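Local coordinates for putative methyl-accepting chemotaxis signal transduction protein (PDB 4XMR) that binds isoleucine in a tandem PAS sensory domain and probably passes the signal across the membrane to steer chemotaxis, at residues 40-45 with 70-75; 178-183 with 203-208; 217-220 with 225-228; 228-233 with 237-242. All blocks are in the same frame, centred on the assembly; numbering follows the deposited sequence.

Contact 1: residues 40-45 with 70-75; sequences TRALEK and KYYRHS. With SO4 (sulfate ion), chain F.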
loop_
_atom_site.group_PDB
_atom_site.type_symbol
_atom_site.label_atom_id
_atom_site.label_comp_id
_atom_site.label_asym_id
_atom_site.label_seq_id
_atom_site.Cartn_x
_atom_site.Cartn_y
_atom_site.Cartn_z
ATOM N N THR B 40 -0.980 9.943 9.697
ATOM C CA THR B 40 -1.601 10.703 10.772
ATOM C C THR B 40 -0.551 11.317 11.695
ATOM O O THR B 40 -0.689 12.466 12.118
ATOM C CB THR B 40 -2.596 9.805 11.550
ATOM O OG1 THR B 40 -3.564 9.299 10.623
ATOM C CG2 THR B 40 -3.326 10.592 12.630
ATOM N N ARG B 41 0.515 10.571 11.976
ATOM C CA ARG B 41 1.624 11.096 12.775
ATOM C C ARG B 41 2.318 12.266 12.085
ATOM O O ARG B 41 2.690 13.247 12.731
ATOM C CB ARG B 41 2.653 10.005 13.068
ATOM C CG ARG B 41 2.267 9.045 14.189
ATOM C CD ARG B 41 3.461 8.184 14.589
ATOM N NE ARG B 41 3.725 7.178 13.574
ATOM C CZ ARG B 41 3.215 5.954 13.602
ATOM N NH1 ARG B 41 2.439 5.580 14.614
ATOM N NH2 ARG B 41 3.494 5.101 12.630
ATOM N N ALA B 42 2.513 12.158 10.775
ATOM C CA ALA B 42 3.149 13.234 10.022
ATOM C C ALA B 42 2.292 14.500 10.078
ATOM O O ALA B 42 2.808 15.614 10.253
ATOM C CB ALA B 42 3.399 12.806 8.581
ATOM N N LEU B 43 0.984 14.329 9.916
ATOM C CA LEU B 43 0.050 15.446 9.975
ATOM C C LEU B 43 0.097 16.111 11.359
ATOM O O LEU B 43 0.174 17.336 11.456
ATOM C CB LEU B 43 -1.356 14.963 9.619
ATOM C CG LEU B 43 -2.474 15.999 9.651
ATOM C CD1 LEU B 43 -2.090 17.284 8.926
ATOM C CD2 LEU B 43 -3.706 15.388 9.000
ATOM N N GLU B 44 0.073 15.311 12.424
ATOM C CA GLU B 44 0.202 15.850 13.778
ATOM C C GLU B 44 1.452 16.711 13.915
ATOM O O GLU B 44 1.410 17.799 14.487
ATOM C CB GLU B 44 0.261 14.698 14.786
ATOM C CG GLU B 44 0.828 15.081 16.175
ATOM C CD GLU B 44 1.133 13.872 17.050
ATOM O OE1 GLU B 44 1.675 12.866 16.531
ATOM O OE2 GLU B 44 0.828 13.923 18.263
ATOM N N LYS B 45 2.566 16.210 13.401
ATOM C CA LYS B 45 3.842 16.907 13.541
ATOM C C LYS B 45 3.815 18.243 12.796
ATOM O O LYS B 45 4.307 19.252 13.310
ATOM C CB LYS B 45 4.997 16.025 13.062
ATOM C CG LYS B 45 6.390 16.593 13.294
ATOM C CD LYS B 45 7.463 15.603 12.833
ATOM C CE LYS B 45 8.861 16.185 12.979
ATOM N NZ LYS B 45 9.908 15.189 12.610
ATOM N N LYS B 70 -6.175 20.230 4.323
ATOM C CA LYS B 70 -6.563 20.051 2.931
ATOM C C LYS B 70 -5.471 19.377 2.100
ATOM O O LYS B 70 -5.743 18.448 1.334
ATOM C CB LYS B 70 -6.940 21.392 2.297
ATOM C CG LYS B 70 -7.393 21.268 0.840
ATOM C CD LYS B 70 -7.741 22.618 0.219
ATOM C CE LYS B 70 -6.497 23.383 -0.201
ATOM N NZ LYS B 70 -6.811 24.473 -1.180
ATOM N N TYR B 71 -4.238 19.858 2.220
ATOM C CA TYR B 71 -3.161 19.295 1.409
ATOM C C TYR B 71 -2.928 17.841 1.810
ATOM O O TYR B 71 -2.763 16.975 0.954
ATOM C CB TYR B 71 -1.872 20.121 1.524
ATOM C CG TYR B 71 -1.984 21.502 0.926
ATOM C CD1 TYR B 71 -2.561 21.692 -0.324
ATOM C CD2 TYR B 71 -1.542 22.623 1.624
ATOM C CE1 TYR B 71 -2.671 22.978 -0.882
ATOM C CE2 TYR B 71 -1.647 23.894 1.079
ATOM C CZ TYR B 71 -2.212 24.077 -0.164
ATOM O OH TYR B 71 -2.301 25.366 -0.677
ATOM N N TYR B 72 -2.957 17.556 3.107
ATOM C CA TYR B 72 -2.813 16.169 3.529
ATOM C C TYR B 72 -3.968 15.298 3.023
ATOM O O TYR B 72 -3.757 14.187 2.529
ATOM C CB TYR B 72 -2.692 16.077 5.052
ATOM C CG TYR B 72 -1.271 16.085 5.567
ATOM C CD1 TYR B 72 -0.528 17.270 5.638
ATOM C CD2 TYR B 72 -0.679 14.911 6.011
ATOM C CE1 TYR B 72 0.775 17.276 6.129
ATOM C CE2 TYR B 72 0.618 14.910 6.506
ATOM C CZ TYR B 72 1.335 16.086 6.568
ATOM O OH TYR B 72 2.615 16.036 7.077
ATOM N N ARG B 73 -5.191 15.801 3.126
ATOM C CA ARG B 73 -6.337 15.038 2.626
ATOM C C ARG B 73 -6.144 14.676 1.153
ATOM O O ARG B 73 -6.352 13.529 0.751
ATOM C CB ARG B 73 -7.649 15.805 2.778
ATOM C CG ARG B 73 -8.832 15.033 2.186
ATOM C CD ARG B 73 -10.204 15.657 2.484
ATOM N NE ARG B 73 -10.336 17.050 2.035
ATOM C CZ ARG B 73 -10.618 17.437 0.787
ATOM N NH1 ARG B 73 -10.771 16.549 -0.190
ATOM N NH2 ARG B 73 -10.730 18.735 0.506
ATOM N N HIS B 74 -5.744 15.656 0.352
ATOM C CA HIS B 74 -5.526 15.400 -1.060
ATOM C C HIS B 74 -4.416 14.398 -1.293
ATOM O O HIS B 74 -4.502 13.574 -2.201
ATOM C CB HIS B 74 -5.169 16.690 -1.790
ATOM C CG HIS B 74 -6.309 17.632 -1.956
ATOM N ND1 HIS B 74 -6.117 18.956 -2.303
ATOM C CD2 HIS B 74 -7.649 17.455 -1.881
ATOM C CE1 HIS B 74 -7.287 19.551 -2.410
ATOM N NE2 HIS B 74 -8.239 18.662 -2.156
ATOM N N SER B 75 -3.355 14.490 -0.504
ATOM C CA SER B 75 -2.192 13.656 -0.756
ATOM C C SER B 75 -2.504 12.157 -0.723
ATOM O O SER B 75 -1.906 11.395 -1.470
ATOM C CB SER B 75 -1.043 14.007 0.191
ATOM O OG SER B 75 -1.357 13.572 1.483
HETATM S S SO4 F . -11.856 18.877 -3.079
HETATM O O1 SO4 F . -10.914 19.589 -2.228
HETATM O O2 SO4 F . -11.496 19.093 -4.477
HETATM O O3 SO4 F . -11.808 17.449 -2.776
HETATM O O4 SO4 F . -13.200 19.390 -2.834
#
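Helix 9-48, the long helix running beside both PAS modules, meets helix 58-76 where L43 lies over one face of the Y72 ring. The L43 methyl CD1 stands 3.8 Å from the ring centroid and 18° off its normal, a CH-pi contact displaced toward the CG-CD1 rim. L43 holds CG anti to its backbone N (chi1 179°), which lays the branch along the ring while the L43 and Y72 side chains run antiparallel alongside each other. Its CB rests on the other half of the ring, 3.7 Å from Y72 CD2. Farther out, A42 CB approaches Y72 OH to 3.6 Å. The phenol oxygen hydrogen-bonds D46 one turn on, and F39 packs edge-to-face with the same ring, so Y72 is held between successive turns of the long helix. This helix pair belongs to the helical side of the membrane-distal, isoleucine-binding PAS module; L43 also touches L157 and V81 of its six-stranded sheet, while A42 and Y72 pack on H74 of the second subunit. The next two residues, R73 and H74, hold a sulfate, probably from the crystallisation liquor, which S96 N also binds: R73 gives NH1 to O3 and NH2 to O1, both 2.9 Å. H74 NE2 reaches the same O1 at 2.8 Å, in the plane of its ring, and H74 ND1 hydrogen-bonds D46 of the second subunit.

Contact 2: residues 178-183 with 203-208; sequences FLFDQK and PVLNAY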
loop_
_atom_site.group_PDB
_atom_site.type_symbol
_atom_site.label_atom_id
_atom_site.label_comp_id
_atom_site.label_asym_id
_atom_site.label_seq_id
_atom_site.Cartn_x
_atom_site.Cartn_y
_atom_site.Cartn_z
ATOM N N PHE B 178 -10.899 -13.723 3.610
ATOM C CA PHE B 178 -11.914 -12.798 4.091
ATOM C C PHE B 178 -11.598 -12.345 5.508
ATOM O O PHE B 178 -10.750 -12.929 6.172
ATOM C CB PHE B 178 -13.338 -13.375 3.942
ATOM C CG PHE B 178 -13.515 -14.779 4.484
ATOM C CD1 PHE B 178 -13.167 -15.881 3.711
ATOM C CD2 PHE B 178 -14.092 -15.001 5.729
ATOM C CE1 PHE B 178 -13.344 -17.178 4.187
ATOM C CE2 PHE B 178 -14.280 -16.302 6.208
ATOM C CZ PHE B 178 -13.904 -17.380 5.429
ATOM N N LEU B 179 -12.251 -11.268 5.934
ATOM C CA LEU B 179 -12.024 -10.666 7.240
ATOM C C LEU B 179 -13.319 -10.542 8.014
ATOM O O LEU B 179 -14.335 -10.138 7.452
ATOM C CB LEU B 179 -11.466 -9.247 7.098
ATOM C CG LEU B 179 -10.134 -8.992 6.424
ATOM C CD1 LEU B 179 -9.837 -7.490 6.506
ATOM C CD2 LEU B 179 -9.028 -9.806 7.074
ATOM N N PHE B 180 -13.256 -10.841 9.311
ATOM C CA PHE B 180 -14.325 -10.506 10.243
ATOM C C PHE B 180 -13.886 -9.340 11.105
ATOM O O PHE B 180 -12.706 -9.203 11.422
ATOM C CB PHE B 180 -14.634 -11.683 11.170
ATOM C CG PHE B 180 -15.192 -12.880 10.470
ATOM C CD1 PHE B 180 -16.552 -12.975 10.230
ATOM C CD2 PHE B 180 -14.358 -13.914 10.075
ATOM C CE1 PHE B 180 -17.077 -14.075 9.590
ATOM C CE2 PHE B 180 -14.877 -15.019 9.436
ATOM C CZ PHE B 180 -16.237 -15.102 9.198
ATOM N N ASP B 181 -14.839 -8.503 11.496
ATOM C CA ASP B 181 -14.526 -7.417 12.409
ATOM C C ASP B 181 -14.497 -7.891 13.860
ATOM O O ASP B 181 -14.612 -9.088 14.138
ATOM C CB ASP B 181 -15.470 -6.224 12.209
ATOM C CG ASP B 181 -16.922 -6.539 12.552
ATOM O OD1 ASP B 181 -17.197 -7.511 13.291
ATOM O OD2 ASP B 181 -17.797 -5.777 12.094
ATOM N N GLN B 182 -14.340 -6.941 14.770
ATOM C CA GLN B 182 -14.180 -7.220 16.187
ATOM C C GLN B 182 -15.413 -7.873 16.815
ATOM O O GLN B 182 -15.318 -8.501 17.869
ATOM C CB GLN B 182 -13.817 -5.931 16.930
ATOM C CG GLN B 182 -14.867 -4.811 16.856
ATOM C CD GLN B 182 -15.036 -4.189 15.466
ATOM O OE1 GLN B 182 -14.083 -4.086 14.678
ATOM N NE2 GLN B 182 -16.264 -3.773 15.163
ATOM N N LYS B 183 -16.566 -7.719 16.171
ATOM C CA LYS B 183 -17.800 -8.327 16.653
ATOM C C LYS B 183 -18.108 -9.628 15.915
ATOM O O LYS B 183 -19.227 -10.147 15.987
ATOM C CB LYS B 183 -18.965 -7.349 16.524
ATOM C CG LYS B 183 -18.800 -6.105 17.384
ATOM C CD LYS B 183 -18.489 -6.489 18.827
ATOM C CE LYS B 183 -17.975 -5.306 19.635
ATOM N NZ LYS B 183 -19.035 -4.292 19.881
ATOM N N PRO B 203 -20.330 -21.692 11.099
ATOM C CA PRO B 203 -19.455 -22.869 11.051
ATOM C C PRO B 203 -17.955 -22.547 11.034
ATOM O O PRO B 203 -17.196 -23.181 11.766
ATOM C CB PRO B 203 -19.885 -23.566 9.760
ATOM C CG PRO B 203 -21.315 -23.190 9.610
ATOM C CD PRO B 203 -21.356 -21.755 10.036
ATOM N N VAL B 204 -17.530 -21.564 10.248
ATOM C CA VAL B 204 -16.104 -21.254 10.207
ATOM C C VAL B 204 -15.628 -20.648 11.530
ATOM O O VAL B 204 -14.562 -21.005 12.038
ATOM C CB VAL B 204 -15.703 -20.395 8.979
ATOM C CG1 VAL B 204 -16.226 -18.981 9.100
ATOM C CG2 VAL B 204 -14.183 -20.416 8.796
ATOM N N LEU B 205 -16.433 -19.765 12.115
ATOM C CA LEU B 205 -16.059 -19.114 13.361
ATOM C C LEU B 205 -15.990 -20.101 14.524
ATOM O O LEU B 205 -15.079 -20.029 15.348
ATOM C CB LEU B 205 -17.028 -17.970 13.678
ATOM C CG LEU B 205 -16.962 -16.753 12.761
ATOM C CD1 LEU B 205 -18.137 -15.824 13.007
ATOM C CD2 LEU B 205 -15.652 -16.033 12.993
ATOM N N ASN B 206 -16.956 -21.014 14.589
ATOM C CA ASN B 206 -16.966 -22.029 15.640
ATOM C C ASN B 206 -15.744 -22.931 15.540
ATOM O O ASN B 206 -15.137 -23.293 16.549
ATOM C CB ASN B 206 -18.245 -22.866 15.575
ATOM C CG ASN B 206 -19.478 -22.088 16.001
ATOM O OD1 ASN B 206 -19.376 -21.058 16.670
ATOM N ND2 ASN B 206 -20.651 -22.575 15.608
ATOM N N ALA B 207 -15.378 -23.292 14.317
ATOM C CA ALA B 207 -14.226 -24.155 14.129
ATOM C C ALA B 207 -12.941 -23.406 14.478
ATOM O O ALA B 207 -12.045 -23.956 15.110
ATOM C CB ALA B 207 -14.184 -24.687 12.716
ATOM N N TYR B 208 -12.851 -22.141 14.077
ATOM C CA TYR B 208 -11.688 -21.339 14.434
ATOM C C TYR B 208 -11.503 -21.257 15.956
ATOM O O TYR B 208 -10.383 -21.367 16.461
ATOM C CB TYR B 208 -11.807 -19.945 13.826
ATOM C CG TYR B 208 -10.792 -18.962 14.340
ATOM C CD1 TYR B 208 -9.429 -19.243 14.296
ATOM C CD2 TYR B 208 -11.193 -17.724 14.825
ATOM C CE1 TYR B 208 -8.495 -18.329 14.754
ATOM C CE2 TYR B 208 -10.272 -16.808 15.278
ATOM C CZ TYR B 208 -8.928 -17.110 15.245
ATOM O OH TYR B 208 -8.027 -16.170 15.703
#
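F180 turns one ring face to L205, whose CD2 methyl sits over the middle of the ring, 3.8 Å from its centroid and only 10° off the normal. F180 rises from strand 177-180 and L205 descends from helix 202-211 to meet it. With CG anti to the carbonyl carbon (chi1 -65°), F180 extends from the sheet toward the helix. L205 CD1 lies near the rim, 4.0 Å from F180 CE1. V204, one residue earlier on the helix, uses CG1 to fill the angle between two phenylalanines: it stands 3.9 Å from F180 CZ and, more loosely, 4.4 Å from F178 CE2, at the edge of the F178 ring. F180 CZ lies in the plane of that ring, also at its edge, and H201 adds an edge-to-face partner for F180. Strand 178-180 and helix 203-208 cross at 75°; helix 202-211 lies over one face of the membrane-proximal PAS sheet. Where the strand ends, D181 OD1 accepts from K183 N in an Asx turn that starts the bend toward strand 186-189. No hydrogen bond joins the two segments, so what holds helix to sheet here is methyl-to-ring dispersion and the exclusion of water from largely buried apolar groups.

Contact 3: residues 217-220 with 225-228; sequences FSYK and ERLG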
loop_
_atom_site.group_PDB
_atom_site.type_symbol
_atom_site.label_atom_id
_atom_site.label_comp_id
_atom_site.label_asym_id
_atom_site.label_seq_id
_atom_site.Cartn_x
_atom_site.Cartn_y
_atom_site.Cartn_z
ATOM N N PHE B 217 -8.469 -26.484 10.012
ATOM C CA PHE B 217 -9.586 -27.236 10.561
ATOM C C PHE B 217 -10.597 -27.604 9.490
ATOM O O PHE B 217 -10.714 -26.917 8.469
ATOM C CB PHE B 217 -10.280 -26.426 11.656
ATOM C CG PHE B 217 -10.647 -25.026 11.245
ATOM C CD1 PHE B 217 -11.765 -24.781 10.453
ATOM C CD2 PHE B 217 -9.878 -23.951 11.659
ATOM C CE1 PHE B 217 -12.106 -23.480 10.081
ATOM C CE2 PHE B 217 -10.209 -22.648 11.290
ATOM C CZ PHE B 217 -11.319 -22.416 10.506
ATOM N N SER B 218 -11.335 -28.682 9.739
ATOM C CA SER B 218 -12.461 -29.054 8.896
ATOM C C SER B 218 -13.737 -28.445 9.452
ATOM O O SER B 218 -13.893 -28.290 10.666
ATOM C CB SER B 218 -12.597 -30.576 8.817
ATOM O OG SER B 218 -11.485 -31.142 8.152
ATOM N N TYR B 219 -14.639 -28.073 8.555
ATOM C CA TYR B 219 -15.958 -27.604 8.948
ATOM C C TYR B 219 -16.905 -27.834 7.784
ATOM O O TYR B 219 -16.472 -28.191 6.687
ATOM C CB TYR B 219 -15.926 -26.124 9.368
ATOM C CG TYR B 219 -15.804 -25.144 8.219
ATOM C CD1 TYR B 219 -14.572 -24.888 7.621
ATOM C CD2 TYR B 219 -16.920 -24.466 7.737
ATOM C CE1 TYR B 219 -14.458 -23.991 6.574
ATOM C CE2 TYR B 219 -16.814 -23.561 6.691
ATOM C CZ TYR B 219 -15.584 -23.330 6.116
ATOM O OH TYR B 219 -15.474 -22.443 5.075
ATOM N N LYS B 220 -18.199 -27.662 8.019
ATOM C CA LYS B 220 -19.164 -27.848 6.945
ATOM C C LYS B 220 -20.174 -26.716 6.883
ATOM O O LYS B 220 -20.568 -26.160 7.912
ATOM C CB LYS B 220 -19.885 -29.195 7.082
ATOM C CG LYS B 220 -20.767 -29.311 8.307
ATOM C CD LYS B 220 -21.495 -30.647 8.351
ATOM C CE LYS B 220 -22.429 -30.711 9.551
ATOM N NZ LYS B 220 -23.164 -32.003 9.632
ATOM N N GLU B 225 -18.227 -30.279 2.927
ATOM C CA GLU B 225 -17.020 -30.283 3.753
ATOM C C GLU B 225 -16.018 -29.268 3.233
ATOM O O GLU B 225 -15.782 -29.183 2.033
ATOM C CB GLU B 225 -16.371 -31.667 3.771
ATOM C CG GLU B 225 -17.132 -32.707 4.568
ATOM C CD GLU B 225 -17.190 -32.388 6.048
ATOM O OE1 GLU B 225 -16.288 -31.684 6.550
ATOM O OE2 GLU B 225 -18.144 -32.844 6.713
ATOM N N ARG B 226 -15.420 -28.514 4.149
ATOM C CA ARG B 226 -14.454 -27.482 3.797
ATOM C C ARG B 226 -13.261 -27.534 4.748
ATOM O O ARG B 226 -13.308 -28.182 5.806
ATOM C CB ARG B 226 -15.113 -26.094 3.840
ATOM C CG ARG B 226 -16.296 -25.941 2.878
ATOM C CD ARG B 226 -16.860 -24.523 2.841
ATOM N NE ARG B 226 -15.858 -23.565 2.379
ATOM C CZ ARG B 226 -15.541 -23.338 1.102
ATOM N NH1 ARG B 226 -16.147 -23.993 0.117
ATOM N NH2 ARG B 226 -14.605 -22.442 0.811
ATOM N N LEU B 227 -12.188 -26.856 4.359
ATOM C CA LEU B 227 -11.006 -26.727 5.189
ATOM C C LEU B 227 -10.704 -25.245 5.322
ATOM O O LEU B 227 -10.761 -24.485 4.344
ATOM C CB LEU B 227 -9.812 -27.434 4.553
ATOM C CG LEU B 227 -8.614 -27.587 5.499
ATOM C CD1 LEU B 227 -8.854 -28.712 6.517
ATOM C CD2 LEU B 227 -7.340 -27.842 4.718
ATOM N N GLY B 228 -10.364 -24.820 6.527
ATOM C CA GLY B 228 -10.093 -23.418 6.755
ATOM C C GLY B 228 -8.977 -23.185 7.745
ATOM O O GLY B 228 -8.597 -24.091 8.494
HETATM O O HOH W 1 -12.152 -30.737 5.434
#
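E225 opens its side of the beta hairpin opposite K220, in a non-hydrogen-bonded antiparallel pair. Its chain bends at chi2 (-65°) and folds back over the neighbouring strand, placing OE2 4.1 Å from K220 CB; K220 NZ remains 5.9 Å from E225 OE2, too far for a salt bridge, though the opposite charges may attract weakly. R226 next forms a hydrogen-bonded pair with Y219, R226 N giving to Y219 O at 2.8 Å and R226 O receiving Y219 N. The R226 chain runs alongside the Y219 ring in the same direction. R226 CB covers one face of the Y219 ring, 3.9 Å from its centroid, a CH-pi contact; farther along, R226 NE donates to Y219 OH at 2.9 Å, with the oxygen in the guanidinium plane. Ring and guanidinium planes stand 68° apart, so the two do not stack. L227 pairs with S218 on the other side of the sheet, its CD1 3.9 Å from S218 OG, and a water joins that hydroxyl to R226 O. G228 ends the run in a hydrogen-bonded antiparallel pair with F217, whose ring folds over the strand with G228 O 3.3 Å above its centre. Strand 217-221 is one of the two edge strands of the membrane-proximal PAS sheet within this chain: helix 202-211 packs on F217 and Y219 through V204, A207 and P203, and L227 faces Y11 and L15 of helix 9-48. R226 NH1 forms a salt bridge with E224 of its own strand, and NH2 hydrogen-bonds T241 OG1 on the adjoining strand 236-243.

Contact 4: residues 228-233 with 237-242; sequences GACTKV and TACITE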
loop_
_atom_site.group_PDB
_atom_site.type_symbol
_atom_site.label_atom_id
_atom_site.label_comp_id
_atom_site.label_asym_id
_atom_site.label_seq_id
_atom_site.Cartn_x
_atom_site.Cartn_y
_atom_site.Cartn_z
ATOM N N GLY B 228 -10.364 -24.820 6.527
ATOM C CA GLY B 228 -10.093 -23.418 6.755
ATOM C C GLY B 228 -8.977 -23.185 7.745
ATOM O O GLY B 228 -8.597 -24.091 8.494
ATOM N N ALA B 229 -8.455 -21.962 7.753
ATOM C CA ALA B 229 -7.567 -21.511 8.811
ATOM C C ALA B 229 -7.828 -20.029 8.991
ATOM O O ALA B 229 -8.111 -19.309 8.016
ATOM C CB ALA B 229 -6.113 -21.748 8.449
ATOM N N CYS B 230 -7.742 -19.559 10.226
ATOM C CA CYS B 230 -7.906 -18.141 10.501
ATOM C C CYS B 230 -6.813 -17.655 11.436
ATOM O O CYS B 230 -6.142 -18.451 12.110
ATOM C CB CYS B 230 -9.257 -17.845 11.157
ATOM S SG CYS B 230 -10.729 -18.406 10.293
ATOM N N THR B 231 -6.648 -16.339 11.487
ATOM C CA THR B 231 -5.706 -15.746 12.418
ATOM C C THR B 231 -6.175 -14.358 12.824
ATOM O O THR B 231 -6.850 -13.660 12.055
ATOM C CB THR B 231 -4.288 -15.661 11.823
ATOM O OG1 THR B 231 -3.368 -15.257 12.844
ATOM C CG2 THR B 231 -4.226 -14.673 10.647
ATOM N N LYS B 232 -5.809 -13.945 14.031
ATOM C CA LYS B 232 -6.120 -12.595 14.471
ATOM C C LYS B 232 -5.158 -11.616 13.822
ATOM O O LYS B 232 -3.953 -11.860 13.739
ATOM C CB LYS B 232 -6.018 -12.492 15.989
ATOM C CG LYS B 232 -7.059 -13.303 16.737
ATOM C CD LYS B 232 -8.475 -12.971 16.286
ATOM C CE LYS B 232 -8.842 -11.527 16.591
ATOM N NZ LYS B 232 -10.257 -11.234 16.234
ATOM N N VAL B 233 -5.705 -10.506 13.345
ATOM C CA VAL B 233 -4.892 -9.408 12.828
ATOM C C VAL B 233 -5.464 -8.136 13.444
ATOM O O VAL B 233 -6.515 -7.647 13.011
ATOM C CB VAL B 233 -4.910 -9.310 11.291
ATOM C CG1 VAL B 233 -3.843 -8.307 10.824
ATOM C CG2 VAL B 233 -4.690 -10.681 10.635
ATOM N N THR B 237 -10.394 -10.764 12.352
ATOM C CA THR B 237 -10.029 -12.155 12.119
ATOM C C THR B 237 -9.938 -12.362 10.613
ATOM O O THR B 237 -10.904 -12.102 9.888
ATOM C CB THR B 237 -11.070 -13.115 12.709
ATOM O OG1 THR B 237 -11.158 -12.892 14.121
ATOM C CG2 THR B 237 -10.669 -14.564 12.446
ATOM N N ALA B 238 -8.768 -12.798 10.148
ATOM C CA ALA B 238 -8.563 -13.115 8.740
ATOM C C ALA B 238 -8.650 -14.619 8.560
ATOM O O ALA B 238 -8.050 -15.370 9.324
ATOM C CB ALA B 238 -7.211 -12.602 8.254
ATOM N N CYS B 239 -9.374 -15.051 7.534
ATOM C CA CYS B 239 -9.531 -16.480 7.251
ATOM C C CYS B 239 -9.288 -16.799 5.783
ATOM O O CYS B 239 -9.437 -15.930 4.905
ATOM C CB CYS B 239 -10.952 -16.939 7.579
ATOM S SG CYS B 239 -11.462 -16.756 9.300
ATOM N N ILE B 240 -8.929 -18.053 5.527
ATOM C CA ILE B 240 -8.917 -18.613 4.185
ATOM C C ILE B 240 -9.632 -19.958 4.255
ATOM O O ILE B 240 -9.442 -20.733 5.206
ATOM C CB ILE B 240 -7.472 -18.747 3.639
ATOM C CG1 ILE B 240 -7.488 -19.042 2.144
ATOM C CG2 ILE B 240 -6.654 -19.784 4.432
ATOM C CD1 ILE B 240 -6.124 -18.894 1.493
ATOM N N THR B 241 -10.495 -20.233 3.287
ATOM C CA THR B 241 -11.163 -21.525 3.269
ATOM C C THR B 241 -11.239 -22.066 1.854
ATOM O O THR B 241 -11.187 -21.300 0.878
ATOM C CB THR B 241 -12.599 -21.486 3.851
ATOM O OG1 THR B 241 -13.469 -20.780 2.954
ATOM C CG2 THR B 241 -12.634 -20.840 5.230
ATOM N N GLU B 242 -11.360 -23.387 1.757
ATOM C CA GLU B 242 -11.491 -24.048 0.476
ATOM C C GLU B 242 -12.362 -25.280 0.627
ATOM O O GLU B 242 -12.426 -25.878 1.699
ATOM C CB GLU B 242 -10.113 -24.461 -0.052
ATOM C CG GLU B 242 -10.122 -25.000 -1.469
ATOM C CD GLU B 242 -10.775 -24.045 -2.466
ATOM O OE1 GLU B 242 -12.021 -24.052 -2.586
ATOM O OE2 GLU B 242 -10.041 -23.296 -3.141
#
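C230 and C239 join the two strands of an antiparallel beta hairpin in the membrane-proximal PAS module, as a cross-strand disulfide at a non-hydrogen-bonded pair. From the strand, C230 CB first lies 3.3 Å from A238 O and 3.8 Å from T237 CG2. One bond on, SG meets C239 SG at 2.1 Å, with C239 CB the next atom beyond it. Both cysteines set SG anti to the carbonyl carbon (chi1 -55° for C230, -61° for C239), which turns the sulfurs toward each other, and the S-S torsion of 101° is close to the relaxed value. C230 CA and C239 CA lie 4.0 Å apart, much like the neighbouring non-hydrogen-bonded pair G228-T241. Hydrogen-bonded pairs flank the bridge: A229 with I240 and T231 with A238 each exchange two backbone bonds, T231 N to A238 O measuring 2.8 Å. The disulfide shares its face with G228, T241, K232 and T237, the side on which Y208 of helix 202-211 packs against C230, K232 and T237. A229, T231, A238 and I240 point to the other side, where I240 meets the long helix 9-48; V233, at the strand end, touches that helix too. Toward the turn K232, kinked twice along its chain, curls back over its partner strand and gives its ammonium to A235 O. There T237 OG1 lies 2.8 Å from K232 NZ and 3.4 Å from K232 CD.

Contact 1 comes first along the chain and stands apart, in the isoleucine-binding membrane-distal module, with its centre 33 to 44 Å from the others. Contacts 2, 3 and 4 follow in the membrane-proximal module and meet on one five-stranded sheet, centres 8 to 13 Å apart. Contacts 3 and 4 share strand 224-233 and the residue G228, so three consecutive strands form a meander; contact 2 adds strand 177-180 on the far side of strand 236-243 and lays helix 202-211 over the sheet. Helix 9-48 takes part in contact 1 and also backs contacts 3 and 4, a continuous link between ligand-binding and membrane-proximal modules that could carry the signal.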